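Local coordinates for uncharacterized protein (Bacteroides ovatus, PDB 3NQK) that is of unknown function but probably combines an N-terminal region of the E-set class with a C-terminal region built on a large, curled antiparallel beta sheet, at residues V256-A259 with E265-Y268; R304-Q309 with D314-W319; H223-E226 with L230-K233; D118-E123 with K217-V222; G22-T27 with L83-M88. All coordinates share one frame; numbering follows the deposited sequence.

Contact 1 (V256-A259 with E265-Y268); sequences VMDA and ERRY
Val256 and Arg266 lie opposite each other near the turn of a beta hairpin made by strands 244-257 and 264-279. They form an antiparallel hydrogen-bonded pair: Arg266 N donates to Val256 O at 2.7 Å, and Val256 N returns a bond to Arg266 O at 3.1 Å. One residue nearer the turn, Met257 and Glu265 make a non-hydrogen-bonded pair, where Glu265 CA instead offers a C-H to Val256 O at 3.5 Å.

The charged interaction sits on the face that carries Val256 and Arg266. Asp258 OD1 lies at the edge of the Arg266 guanidinium, in its plane, and takes a bond from NE at 3.2 Å; a weaker one comes from Arg266 NH2 to the same OD1 at 3.3 Å. The carboxylate is turned 80° against the guanidinium, and NE meets OD1 from above the carboxylate plane. The extended arginine chain is long enough to run alongside the aspartate. OD2 of Asp258 serves the turn, accepting from the backbone N of Arg261.

Apolar contacts are made on both faces. On the Arg266 face, the branched Val256 places CG2 against the edge of the Tyr268 ring, 4.2 Å from CE2. Met257 and Glu265 occupy the other face, close to Cys106 and Val107 of the second subunit. There the glutamate offers only its aliphatic part: the flexible selenomethionine chain, bent at chi2 and chi3, curls back so that Met257 SE rests 3.8 Å from the methylene Glu265 CB.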
# COMPACT_ATOMS: atom_id res chain seq x y z
N VAL A 256 -10.38 -17.40 -6.34
CA VAL A 256 -10.11 -17.44 -7.78
C VAL A 256 -9.82 -16.05 -8.29
O VAL A 256 -10.07 -15.06 -7.60
CB VAL A 256 -11.30 -18.03 -8.58
CG1 VAL A 256 -11.55 -19.45 -8.16
CG2 VAL A 256 -12.55 -17.20 -8.37
N MSE A 257 -9.23 -15.97 -9.48
CA MSE A 257 -9.00 -14.68 -10.13
C MSE A 257 -10.21 -14.33 -10.97
O MSE A 257 -10.86 -15.21 -11.51
CB MSE A 257 -7.77 -14.73 -11.01
CG MSE A 257 -6.53 -15.20 -10.29
SE MSE A 257 -6.06 -14.16 -8.73
CE MSE A 257 -5.45 -12.54 -9.63
N ASP A 258 -10.54 -13.04 -11.03
CA ASP A 258 -11.62 -12.55 -11.89
C ASP A 258 -11.20 -12.68 -13.36
O ASP A 258 -10.02 -12.56 -13.69
CB ASP A 258 -11.94 -11.09 -11.56
CG ASP A 258 -13.19 -10.60 -12.26
OD1 ASP A 258 -14.25 -11.24 -12.09
OD2 ASP A 258 -13.13 -9.56 -12.93
N ALA A 259 -12.17 -12.93 -14.24
CA ALA A 259 -11.90 -13.08 -15.68
C ALA A 259 -11.62 -11.72 -16.34
O ALA A 259 -10.70 -11.59 -17.15
CB ALA A 259 -13.09 -13.77 -16.38
N GLU A 265 -8.25 -10.87 -7.20
CA GLU A 265 -8.51 -12.13 -6.55
C GLU A 265 -9.82 -12.01 -5.78
O GLU A 265 -10.02 -11.06 -5.03
CB GLU A 265 -7.36 -12.48 -5.57
CG GLU A 265 -7.67 -13.65 -4.62
CD GLU A 265 -6.57 -13.91 -3.60
OE1 GLU A 265 -5.72 -13.01 -3.37
OE2 GLU A 265 -6.58 -15.00 -2.99
N ARG A 266 -10.72 -12.96 -5.98
CA ARG A 266 -11.97 -13.00 -5.26
C ARG A 266 -11.92 -14.12 -4.24
O ARG A 266 -11.80 -15.28 -4.59
CB ARG A 266 -13.12 -13.21 -6.23
CG ARG A 266 -13.33 -12.04 -7.23
CD ARG A 266 -14.75 -12.05 -7.84
NE ARG A 266 -14.89 -11.08 -8.94
CZ ARG A 266 -15.06 -9.76 -8.79
NH1 ARG A 266 -15.09 -9.21 -7.57
NH2 ARG A 266 -15.18 -8.98 -9.86
N ARG A 267 -11.96 -13.76 -2.96
CA ARG A 267 -11.85 -14.74 -1.87
C ARG A 267 -13.20 -14.94 -1.20
O ARG A 267 -13.84 -13.99 -0.75
CB ARG A 267 -10.83 -14.28 -0.84
CG ARG A 267 -10.32 -15.41 0.07
CD ARG A 267 -9.48 -14.89 1.25
NE ARG A 267 -8.25 -14.21 0.82
CZ ARG A 267 -7.13 -14.83 0.45
NH1 ARG A 267 -7.07 -16.16 0.43
NH2 ARG A 267 -6.07 -14.12 0.07
N TYR A 268 -13.63 -16.19 -1.15
CA TYR A 268 -14.93 -16.54 -0.60
C TYR A 268 -14.79 -17.35 0.69
O TYR A 268 -14.00 -18.29 0.75
CB TYR A 268 -15.70 -17.36 -1.61
CG TYR A 268 -15.90 -16.68 -2.93
CD1 TYR A 268 -17.01 -15.87 -3.16
CD2 TYR A 268 -15.01 -16.87 -3.97
CE1 TYR A 268 -17.22 -15.27 -4.39
CE2 TYR A 268 -15.21 -16.25 -5.20
CZ TYR A 268 -16.31 -15.46 -5.40
OH TYR A 268 -16.50 -14.86 -6.61

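Contact 2 (R304-Q309 with D314-W319); sequences RNINTQ and DQQIEW
A single beta bridge between Ile306 and Ile317 fastens the C-terminal tail to the end of strand 292-307, with a type I turn from Asp314 to Ile317 leading into it. Two backbone bonds flank it, Glu318 N to Asn305 O and Asn307 N to Gln316 O, each 3.0 Å long. Ile306 turns its own N-H and C=O the other way, to Glu265 of the neighbouring strand. Two waters continue the seam beyond these bonds. One accepts from Asn305 N at 2.9 Å and donates to Glu318 O at 2.7 Å; the other also donates to Glu318 O and takes a weak bond from Asn305 ND2.

Side chains cover the bridge at both ends. Gln316 lays its aliphatic part over the isoleucine, with Gln316 CG 3.6 Å from Ile306 CG2. At the other end Arg304, bent at chi2 and chi3, brings CD to 3.7 Å from Ile317 CG2. The CH2 corner of the Trp319 ring sits over the centre of the Arg304 guanidinium, 3.8 Å from CZ, with the two planes inclined at 46°. Arginine suits this place because its flat head can carry an aromatic on one face while its N-H groups point outward; NH2 donates to the backbone O of Ser161 and Asn158. Trp319 also stacks on Tyr30, and Glu318 forms a salt bridge with Arg261. The arrangement is an isolated beta bridge, by which the C-terminal tail is bonded to strand 292-307 on the side away from strand 264-279.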
# COMPACT_ATOMS: atom_id res chain seq x y z
N ARG A 304 -14.45 -11.31 -0.49
CA ARG A 304 -13.42 -10.35 -0.18
C ARG A 304 -12.59 -10.13 -1.45
O ARG A 304 -12.00 -11.05 -1.98
CB ARG A 304 -12.57 -10.90 0.98
CG ARG A 304 -11.53 -9.97 1.55
CD ARG A 304 -12.11 -8.75 2.22
NE ARG A 304 -12.92 -9.03 3.42
CZ ARG A 304 -12.42 -9.31 4.61
NH1 ARG A 304 -11.12 -9.52 4.76
NH2 ARG A 304 -13.23 -9.44 5.65
N ASN A 305 -12.66 -8.92 -2.00
CA ASN A 305 -11.98 -8.62 -3.26
C ASN A 305 -10.58 -8.11 -3.02
O ASN A 305 -10.39 -7.15 -2.28
CB ASN A 305 -12.77 -7.59 -4.04
CG ASN A 305 -14.16 -8.06 -4.35
OD1 ASN A 305 -14.34 -9.08 -5.01
ND2 ASN A 305 -15.15 -7.34 -3.87
N ILE A 306 -9.60 -8.72 -3.70
CA ILE A 306 -8.18 -8.40 -3.43
C ILE A 306 -7.41 -8.06 -4.68
O ILE A 306 -7.36 -8.84 -5.62
CB ILE A 306 -7.48 -9.58 -2.79
CG1 ILE A 306 -8.06 -9.84 -1.40
CG2 ILE A 306 -5.98 -9.31 -2.70
CD1 ILE A 306 -7.49 -11.13 -0.72
N ASN A 307 -6.75 -6.91 -4.65
CA ASN A 307 -5.88 -6.50 -5.75
C ASN A 307 -4.49 -7.11 -5.57
O ASN A 307 -3.72 -6.65 -4.76
CB ASN A 307 -5.79 -4.97 -5.82
CG ASN A 307 -4.91 -4.49 -6.95
OD1 ASN A 307 -4.12 -5.25 -7.52
ND2 ASN A 307 -5.00 -3.21 -7.25
N THR A 308 -4.21 -8.16 -6.32
CA THR A 308 -2.97 -8.94 -6.13
C THR A 308 -1.74 -8.12 -6.40
O THR A 308 -0.68 -8.38 -5.84
CB THR A 308 -2.93 -10.09 -7.04
OG1 THR A 308 -3.00 -9.62 -8.39
CG2 THR A 308 -4.08 -11.02 -6.77
N GLN A 309 -1.86 -7.14 -7.30
CA GLN A 309 -0.75 -6.28 -7.64
C GLN A 309 -0.18 -5.63 -6.38
O GLN A 309 1.02 -5.30 -6.34
CB GLN A 309 -1.18 -5.21 -8.67
CG GLN A 309 -1.17 -5.75 -10.14
CD GLN A 309 -1.94 -4.86 -11.13
OE1 GLN A 309 -2.69 -3.94 -10.73
NE2 GLN A 309 -1.79 -5.15 -12.43
N ASP A 314 -3.42 -5.66 4.14
CA ASP A 314 -4.49 -4.70 4.47
C ASP A 314 -4.80 -3.78 3.30
O ASP A 314 -5.96 -3.53 2.97
CB ASP A 314 -4.09 -3.85 5.68
CG ASP A 314 -4.02 -4.64 6.96
OD1 ASP A 314 -4.26 -5.85 6.93
OD2 ASP A 314 -3.72 -4.04 8.02
N GLN A 315 -3.74 -3.21 2.72
CA GLN A 315 -3.86 -2.22 1.66
C GLN A 315 -4.52 -2.81 0.40
O GLN A 315 -5.27 -2.12 -0.30
CB GLN A 315 -2.46 -1.64 1.33
CG GLN A 315 -2.40 -0.59 0.16
CD GLN A 315 -3.01 0.77 0.53
OE1 GLN A 315 -2.79 1.30 1.63
NE2 GLN A 315 -3.72 1.38 -0.43
N GLN A 316 -4.28 -4.10 0.15
CA GLN A 316 -4.76 -4.77 -1.08
C GLN A 316 -6.29 -4.94 -1.16
O GLN A 316 -6.83 -5.10 -2.25
CB GLN A 316 -4.07 -6.15 -1.25
CG GLN A 316 -4.48 -7.22 -0.22
CD GLN A 316 -3.73 -8.57 -0.39
OE1 GLN A 316 -2.67 -8.64 -1.02
NE2 GLN A 316 -4.28 -9.63 0.19
N ILE A 317 -6.98 -4.91 -0.03
CA ILE A 317 -8.43 -5.13 -0.04
C ILE A 317 -9.15 -3.96 -0.66
O ILE A 317 -8.80 -2.82 -0.41
CB ILE A 317 -9.01 -5.34 1.37
CG1 ILE A 317 -8.36 -6.55 2.04
CG2 ILE A 317 -10.52 -5.53 1.30
CD1 ILE A 317 -8.36 -6.47 3.52
N GLU A 318 -10.15 -4.25 -1.48
CA GLU A 318 -11.03 -3.24 -2.03
C GLU A 318 -12.36 -3.32 -1.33
O GLU A 318 -13.17 -4.21 -1.59
CB GLU A 318 -11.22 -3.45 -3.53
CG GLU A 318 -9.90 -3.37 -4.32
CD GLU A 318 -10.11 -3.32 -5.84
OE1 GLU A 318 -11.25 -3.62 -6.32
OE2 GLU A 318 -9.14 -2.98 -6.56
N TRP A 319 -12.56 -2.43 -0.38
CA TRP A 319 -13.79 -2.41 0.38
C TRP A 319 -14.92 -1.77 -0.45
O TRP A 319 -14.64 -0.87 -1.26
CB TRP A 319 -13.58 -1.64 1.69
CG TRP A 319 -12.58 -2.30 2.61
CD1 TRP A 319 -11.27 -1.92 2.81
CD2 TRP A 319 -12.80 -3.44 3.43
NE1 TRP A 319 -10.67 -2.77 3.71
CE2 TRP A 319 -11.59 -3.70 4.12
CE3 TRP A 319 -13.91 -4.26 3.66
CZ2 TRP A 319 -11.46 -4.75 5.02
CZ3 TRP A 319 -13.78 -5.30 4.55
CH2 TRP A 319 -12.56 -5.54 5.22
OXT TRP A 319 -16.11 -2.17 -0.37
O HOH W 1 -14.46 -4.28 -4.25
O HOH W 2 -13.55 -6.65 -0.48

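Contact 3 (H223-E226 with L230-K233); sequences HFKE and LDMK
His223 and Asp231 form an antiparallel hydrogen-bonded pair in the hairpin of strands 219-224 and 230-234. His223 N donates to Asp231 O at 3.0 Å, and Asp231 N donates back to His223 O at 3.1 Å. Their side chains run side by side on one face, with ring and carboxylate only 18° from coplanar; His223 CD2 meets Asp231 OD2 edge-on at 3.6 Å. The polar end of the histidine is engaged on its other side, where ND1 bonds to Ser198 OG.

Phe224 follows on the opposite face, paired with Leu230 without backbone bonds between them. Here Leu230 CD1 lies over the face of the phenyl ring, 3.6 Å from its centroid and 21° off the ring normal, a CH-pi contact. A leucine suits the spot because one methyl branch can reach over the neighbouring ring from the same side of the sheet.

Lys225 leaves the strand and returns to the His223 face. Its chain bends at chi3 (-69°), crosses Asp231 at about a right angle, and ends in a long salt bridge, NZ to Asp231 OD1 at 3.7 Å.

Strand 198-202 adjoins strand 219-224 on the side away from the hairpin. Against the Phe224 face, strand 244-257 sets Tyr251 edge-to-face with Phe224 and Pro249 against Leu230, while strand 264-279 brings Val269 and Ile271 to the phenylalanine, which also stacks on Tyr160.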
# COMPACT_ATOMS: atom_id res chain seq x y z
N HIS A 223 -16.60 -19.17 15.90
CA HIS A 223 -15.15 -19.29 15.90
C HIS A 223 -14.70 -20.23 14.81
O HIS A 223 -15.22 -21.34 14.67
CB HIS A 223 -14.67 -19.77 17.26
CG HIS A 223 -13.21 -20.07 17.32
ND1 HIS A 223 -12.24 -19.10 17.21
CD2 HIS A 223 -12.55 -21.23 17.54
CE1 HIS A 223 -11.05 -19.65 17.32
NE2 HIS A 223 -11.21 -20.94 17.52
N PHE A 224 -13.75 -19.77 14.00
CA PHE A 224 -13.26 -20.57 12.88
C PHE A 224 -12.09 -21.42 13.31
O PHE A 224 -11.06 -20.90 13.70
CB PHE A 224 -12.86 -19.67 11.73
CG PHE A 224 -14.00 -19.02 11.05
CD1 PHE A 224 -14.62 -17.94 11.62
CD2 PHE A 224 -14.45 -19.49 9.85
CE1 PHE A 224 -15.69 -17.34 10.99
CE2 PHE A 224 -15.52 -18.86 9.19
CZ PHE A 224 -16.12 -17.81 9.76
N LYS A 225 -12.23 -22.73 13.23
CA LYS A 225 -11.17 -23.64 13.67
C LYS A 225 -10.26 -24.08 12.52
O LYS A 225 -10.63 -23.97 11.34
CB LYS A 225 -11.76 -24.86 14.40
CG LYS A 225 -12.37 -24.52 15.78
CD LYS A 225 -12.59 -25.77 16.65
CE LYS A 225 -13.68 -26.65 16.09
NZ LYS A 225 -13.97 -27.82 16.95
N GLU A 226 -9.08 -24.59 12.88
CA GLU A 226 -8.05 -24.96 11.91
C GLU A 226 -8.54 -26.08 10.96
O GLU A 226 -8.15 -26.12 9.79
CB GLU A 226 -6.77 -25.41 12.66
CG GLU A 226 -5.44 -24.94 12.02
CD GLU A 226 -5.17 -23.42 12.23
OE1 GLU A 226 -6.11 -22.68 12.62
OE2 GLU A 226 -4.02 -22.98 12.00
N LEU A 230 -16.78 -24.94 12.55
CA LEU A 230 -17.04 -23.79 13.40
C LEU A 230 -17.50 -24.22 14.81
O LEU A 230 -18.07 -25.30 14.99
CB LEU A 230 -18.16 -22.93 12.82
CG LEU A 230 -18.02 -22.17 11.49
CD1 LEU A 230 -16.66 -21.46 11.37
CD2 LEU A 230 -18.25 -23.09 10.37
N ASP A 231 -17.21 -23.38 15.79
CA ASP A 231 -17.94 -23.39 17.03
C ASP A 231 -18.97 -22.29 16.85
O ASP A 231 -18.66 -21.25 16.29
CB ASP A 231 -17.05 -23.05 18.23
CG ASP A 231 -15.98 -24.09 18.51
OD1 ASP A 231 -16.28 -25.31 18.43
OD2 ASP A 231 -14.85 -23.69 18.87
N MSE A 232 -20.21 -22.54 17.25
CA MSE A 232 -21.24 -21.51 17.26
C MSE A 232 -21.96 -21.59 18.57
O MSE A 232 -22.49 -22.63 18.91
CB MSE A 232 -22.25 -21.74 16.14
CG MSE A 232 -21.70 -21.59 14.76
SE MSE A 232 -23.11 -21.62 13.41
CE MSE A 232 -24.23 -20.23 14.11
N LYS A 233 -21.98 -20.50 19.31
CA LYS A 233 -22.63 -20.48 20.61
C LYS A 233 -23.21 -19.11 20.88
O LYS A 233 -22.63 -18.11 20.49
CB LYS A 233 -21.63 -20.85 21.69
CG LYS A 233 -22.25 -21.22 23.02
CD LYS A 233 -21.17 -21.51 24.09
CE LYS A 233 -21.80 -21.79 25.46
NZ LYS A 233 -20.77 -22.01 26.52

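Contact 4 (D118-E123 with K217-V222); sequences DIDMLE and KYKINV
Lys219, at the start of strand 219-224, reaches across to Asp120 in the loop between strands 107-115 and 125-133. Its CB points at that loop, and the chain extends from there until a bend at chi3 (104°) steers CE and NZ to the carboxylate. NZ forms a salt bridge and hydrogen bond with Asp120 OD1 at 2.7 Å, while Asp120 OD2 stays farther from NZ, at 3.6 Å. A lysine fits because the two backbones are far apart, 9.0 Å between Lys219 CA and the nearest one, Leu122 CA, and a long flexible chain can bridge that gap.

The acceptor is itself held in place by an Asx turn: Asp120 OD1 also takes the backbone N-H of Leu122, at 2.9 Å. The two donors come from opposite faces of the carboxylate, the ammonium 42° and the amide 46° out of its plane, so one oxygen is gripped from both sides and the group's rotation is restricted. The backbone O of Asp120 takes a bond from Trp125 NE1. This loop belongs to the N-terminal family region and Lys219 to the C-terminal one, making the ion pair a link between the two.

Aromatic and aliphatic groups pack round the buried lysine, which makes a cation-pi contact with Phe200. Leu122 CB lies 4.2 Å from Lys219 NZ, and the leucine side chain packs on Tyr202 and Lys216. Beyond Lys219 the strand continues as Ile220 to Val222, bonded through its backbone to strands 198-202 and 230-234.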
# COMPACT_ATOMS: atom_id res chain seq x y z
N ASP A 118 -11.52 -7.09 23.23
CA ASP A 118 -12.84 -7.08 23.89
C ASP A 118 -13.77 -5.98 23.37
O ASP A 118 -14.76 -5.67 24.00
CB ASP A 118 -12.68 -6.95 25.42
CG ASP A 118 -11.91 -8.13 26.05
OD1 ASP A 118 -12.21 -9.29 25.70
OD2 ASP A 118 -11.02 -7.89 26.91
N ILE A 119 -13.44 -5.37 22.24
CA ILE A 119 -14.31 -4.35 21.66
C ILE A 119 -15.67 -5.00 21.39
O ILE A 119 -15.75 -6.14 20.94
CB ILE A 119 -13.72 -3.75 20.33
CG1 ILE A 119 -14.50 -2.51 19.89
CG2 ILE A 119 -13.75 -4.77 19.23
CD1 ILE A 119 -14.28 -1.32 20.74
N ASP A 120 -16.74 -4.30 21.74
CA ASP A 120 -18.08 -4.80 21.51
C ASP A 120 -18.63 -4.13 20.29
O ASP A 120 -19.00 -2.97 20.33
CB ASP A 120 -18.97 -4.49 22.71
CG ASP A 120 -20.38 -5.02 22.55
OD1 ASP A 120 -20.70 -5.52 21.45
OD2 ASP A 120 -21.15 -4.97 23.52
N MSE A 121 -18.71 -4.85 19.19
CA MSE A 121 -19.14 -4.25 17.92
C MSE A 121 -20.62 -4.18 17.77
O MSE A 121 -21.12 -4.01 16.67
CB MSE A 121 -18.55 -4.98 16.76
CG MSE A 121 -17.07 -4.89 16.69
SE MSE A 121 -16.44 -3.06 16.68
CE MSE A 121 -17.61 -2.34 15.26
N LEU A 122 -21.35 -4.27 18.87
CA LEU A 122 -22.75 -3.97 18.83
C LEU A 122 -22.89 -2.46 18.53
O LEU A 122 -23.87 -2.03 17.92
CB LEU A 122 -23.44 -4.31 20.17
CG LEU A 122 -24.88 -3.78 20.30
CD1 LEU A 122 -25.70 -4.57 21.27
CD2 LEU A 122 -24.86 -2.31 20.71
N GLU A 123 -21.89 -1.68 18.94
CA GLU A 123 -21.93 -0.24 18.77
C GLU A 123 -21.29 0.17 17.45
O GLU A 123 -20.36 -0.51 16.96
CB GLU A 123 -21.18 0.46 19.92
CG GLU A 123 -21.63 0.04 21.35
CD GLU A 123 -22.97 0.64 21.78
OE1 GLU A 123 -23.38 1.67 21.20
OE2 GLU A 123 -23.59 0.09 22.71
N LYS A 217 -28.97 -9.55 22.91
CA LYS A 217 -29.37 -10.86 23.39
C LYS A 217 -29.37 -11.93 22.30
O LYS A 217 -29.27 -13.10 22.59
CB LYS A 217 -30.73 -10.76 24.09
CG LYS A 217 -30.62 -10.10 25.50
CD LYS A 217 -31.96 -9.95 26.23
CE LYS A 217 -31.74 -9.50 27.70
NZ LYS A 217 -30.73 -10.38 28.43
N TYR A 218 -29.36 -11.52 21.04
CA TYR A 218 -29.41 -12.46 19.91
C TYR A 218 -28.06 -12.69 19.23
O TYR A 218 -28.01 -13.32 18.17
CB TYR A 218 -30.44 -11.98 18.89
CG TYR A 218 -31.85 -11.89 19.44
CD1 TYR A 218 -32.64 -13.02 19.56
CD2 TYR A 218 -32.38 -10.69 19.85
CE1 TYR A 218 -33.92 -12.95 20.07
CE2 TYR A 218 -33.67 -10.60 20.36
CZ TYR A 218 -34.43 -11.73 20.48
OH TYR A 218 -35.71 -11.63 21.00
N LYS A 219 -26.97 -12.25 19.85
CA LYS A 219 -25.62 -12.47 19.26
C LYS A 219 -25.26 -13.95 19.26
O LYS A 219 -25.46 -14.64 20.24
CB LYS A 219 -24.54 -11.69 20.06
CG LYS A 219 -24.63 -10.15 19.93
CD LYS A 219 -23.84 -9.41 21.06
CE LYS A 219 -22.52 -8.83 20.59
NZ LYS A 219 -21.89 -7.95 21.63
N ILE A 220 -24.71 -14.42 18.14
CA ILE A 220 -24.18 -15.77 18.05
C ILE A 220 -22.69 -15.69 17.74
O ILE A 220 -22.31 -15.20 16.69
CB ILE A 220 -24.85 -16.57 16.91
CG1 ILE A 220 -26.36 -16.54 17.04
CG2 ILE A 220 -24.35 -18.01 16.91
CD1 ILE A 220 -27.04 -17.26 15.92
N ASN A 221 -21.86 -16.13 18.68
CA ASN A 221 -20.41 -16.10 18.49
C ASN A 221 -19.98 -17.26 17.62
O ASN A 221 -20.42 -18.39 17.83
CB ASN A 221 -19.69 -16.15 19.83
CG ASN A 221 -19.92 -14.91 20.68
OD1 ASN A 221 -19.90 -13.79 20.18
ND2 ASN A 221 -20.16 -15.11 21.98
N VAL A 222 -19.13 -16.98 16.65
CA VAL A 222 -18.71 -17.98 15.69
C VAL A 222 -17.19 -18.03 15.59
O VAL A 222 -16.56 -17.04 15.23
CB VAL A 222 -19.28 -17.67 14.32
CG1 VAL A 222 -18.81 -18.69 13.30
CG2 VAL A 222 -20.78 -17.64 14.38

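Contact 5 (G22-T27 with L83-M88); sequences GSDGVT and LWYTEM. With EDO (1,2-ethanediol), chain B.
Tyr85 lays one face of its ring beneath Val26, whose CG2 methyl sits over it, 4.2 Å from the centroid and 25° off the normal, toward the rim. This CH-pi contact uses one branch of the valine; the residue also packs on Leu71 of helix 65-76 and on Leu151, an apolar setting that a compact branched side chain fits well.

At the far end of the same ring, Tyr85 OH donates to Asp24 OD2 at 2.9 Å. The oxygen lies in the ring plane and accepts the hydrogen bond through its syn lone pair, the side of the other carboxylate oxygen, with the two planes 60° apart. Tyrosine suits this buried place because it offers a flat face to the valine and a hydroxyl at its end to the aspartate.

Asp24 carries out a second task through its other oxygen, making an Asx turn: OD1 accepts from Val26 N at 3.2 Å. Its CG stands between the backbone N and the carbonyl carbon (chi1 50°), which keeps OD1 close to the chain that follows. Gly25 lies between them with a positive phi, where a CB would press on the preceding carbonyl. Gly22 N closes the loop on Val26 O at 2.8 Å.

A 1,2-ethanediol, probably from the crystallisation liquor, is cradled in this loop, its O1 taking a bond from Asp24 N and giving one to Asp24 OD1 at 2.8 Å. Across the contact, Tyr85 also has a cation-pi partner in Lys124, and its backbone N bonds to Asn72 OD1.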
# COMPACT_ATOMS: atom_id res chain seq x y z
N GLY A 22 -18.77 9.71 4.04
CA GLY A 22 -20.04 9.24 3.51
C GLY A 22 -21.12 10.32 3.46
O GLY A 22 -20.84 11.53 3.56
N SER A 23 -22.37 9.87 3.37
CA SER A 23 -23.54 10.74 3.17
C SER A 23 -23.72 11.84 4.25
O SER A 23 -24.11 12.97 3.94
CB SER A 23 -24.81 9.87 3.13
OG SER A 23 -24.56 8.65 2.43
N ASP A 24 -23.39 11.51 5.50
CA ASP A 24 -23.68 12.39 6.67
C ASP A 24 -22.43 13.16 7.22
O ASP A 24 -22.58 14.17 7.94
CB ASP A 24 -24.31 11.55 7.80
CG ASP A 24 -23.51 10.26 8.11
OD1 ASP A 24 -22.42 10.07 7.50
OD2 ASP A 24 -23.98 9.43 8.94
N GLY A 25 -21.23 12.66 6.93
CA GLY A 25 -20.01 13.32 7.41
C GLY A 25 -19.06 12.38 8.10
O GLY A 25 -18.01 12.81 8.59
N VAL A 26 -19.40 11.09 8.09
CA VAL A 26 -18.56 10.07 8.73
C VAL A 26 -17.65 9.33 7.73
O VAL A 26 -18.10 8.90 6.67
CB VAL A 26 -19.44 9.04 9.48
CG1 VAL A 26 -18.71 7.76 9.65
CG2 VAL A 26 -19.87 9.61 10.80
N THR A 27 -16.37 9.20 8.08
CA THR A 27 -15.39 8.49 7.26
C THR A 27 -15.16 7.11 7.84
O THR A 27 -14.82 6.97 9.02
CB THR A 27 -14.05 9.24 7.23
OG1 THR A 27 -14.20 10.50 6.58
CG2 THR A 27 -13.01 8.43 6.50
N LEU A 83 -29.97 4.02 16.35
CA LEU A 83 -29.17 4.22 15.14
C LEU A 83 -27.97 5.16 15.38
O LEU A 83 -27.20 5.42 14.46
CB LEU A 83 -30.02 4.82 14.03
CG LEU A 83 -31.27 4.07 13.57
CD1 LEU A 83 -31.97 4.88 12.46
CD2 LEU A 83 -30.93 2.68 13.08
N TRP A 84 -27.82 5.66 16.60
CA TRP A 84 -26.78 6.66 16.90
C TRP A 84 -25.38 6.10 16.86
O TRP A 84 -25.15 4.94 17.17
CB TRP A 84 -27.00 7.25 18.29
CG TRP A 84 -27.98 8.33 18.35
CD1 TRP A 84 -29.10 8.46 17.59
CD2 TRP A 84 -28.03 9.37 19.32
NE1 TRP A 84 -29.81 9.56 17.99
CE2 TRP A 84 -29.17 10.13 19.06
CE3 TRP A 84 -27.18 9.75 20.38
CZ2 TRP A 84 -29.51 11.27 19.80
CZ3 TRP A 84 -27.51 10.88 21.12
CH2 TRP A 84 -28.66 11.63 20.82
N TYR A 85 -24.44 6.96 16.53
CA TYR A 85 -23.05 6.63 16.65
C TYR A 85 -22.64 6.78 18.12
O TYR A 85 -23.24 7.56 18.86
CB TYR A 85 -22.22 7.56 15.80
CG TYR A 85 -22.45 7.40 14.33
CD1 TYR A 85 -22.03 6.28 13.66
CD2 TYR A 85 -23.06 8.41 13.59
CE1 TYR A 85 -22.23 6.12 12.30
CE2 TYR A 85 -23.26 8.27 12.22
CZ TYR A 85 -22.83 7.12 11.58
OH TYR A 85 -23.01 6.98 10.23
N THR A 86 -21.65 6.02 18.55
CA THR A 86 -21.21 6.07 19.91
C THR A 86 -19.74 6.44 19.98
O THR A 86 -18.93 5.88 19.28
CB THR A 86 -21.44 4.77 20.58
OG1 THR A 86 -22.83 4.44 20.51
CG2 THR A 86 -21.00 4.83 22.06
N GLU A 87 -19.42 7.42 20.82
CA GLU A 87 -18.06 7.89 20.94
C GLU A 87 -17.18 6.77 21.41
O GLU A 87 -17.50 6.09 22.34
CB GLU A 87 -17.98 9.05 21.91
CG GLU A 87 -16.58 9.63 22.06
CD GLU A 87 -16.50 10.75 23.08
OE1 GLU A 87 -17.55 11.37 23.36
OE2 GLU A 87 -15.39 11.02 23.58
N MSE A 88 -16.07 6.55 20.72
CA MSE A 88 -15.16 5.49 21.09
C MSE A 88 -14.63 5.69 22.50
O MSE A 88 -14.38 6.83 22.94
CB MSE A 88 -14.01 5.41 20.12
CG MSE A 88 -13.18 4.20 20.31
SE MSE A 88 -12.37 3.70 18.68
CE MSE A 88 -11.59 2.02 19.20
C1 EDO B . -23.25 6.98 5.16
O1 EDO B . -23.37 8.37 5.51
C2 EDO B . -22.24 6.28 6.07
O2 EDO B . -21.01 7.01 6.08

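In the fold
Contacts 1 and 2 are direct neighbours, their centres about 11 Å apart: strands 264-279 and 292-307 pair between them, with Glu265 N 2.7 Å from Ile306 O and Arg267 O 2.8 Å from Arg304 N. Both also touch the second subunit. Contact 3 belongs to the same large sheet, about 25 Å from each by centres, and shares strand 219-224 with contact 4, where Asn221 N meets Lys233 O. Contact 4 carries the path into the N-terminal region, for Glu123 OE1 lies 2.9 Å from Thr86 OG1 of contact 5. Contact 5, with its bound ethanediol, lies about 32 Å from contact 1 between centres, across the chain's middle.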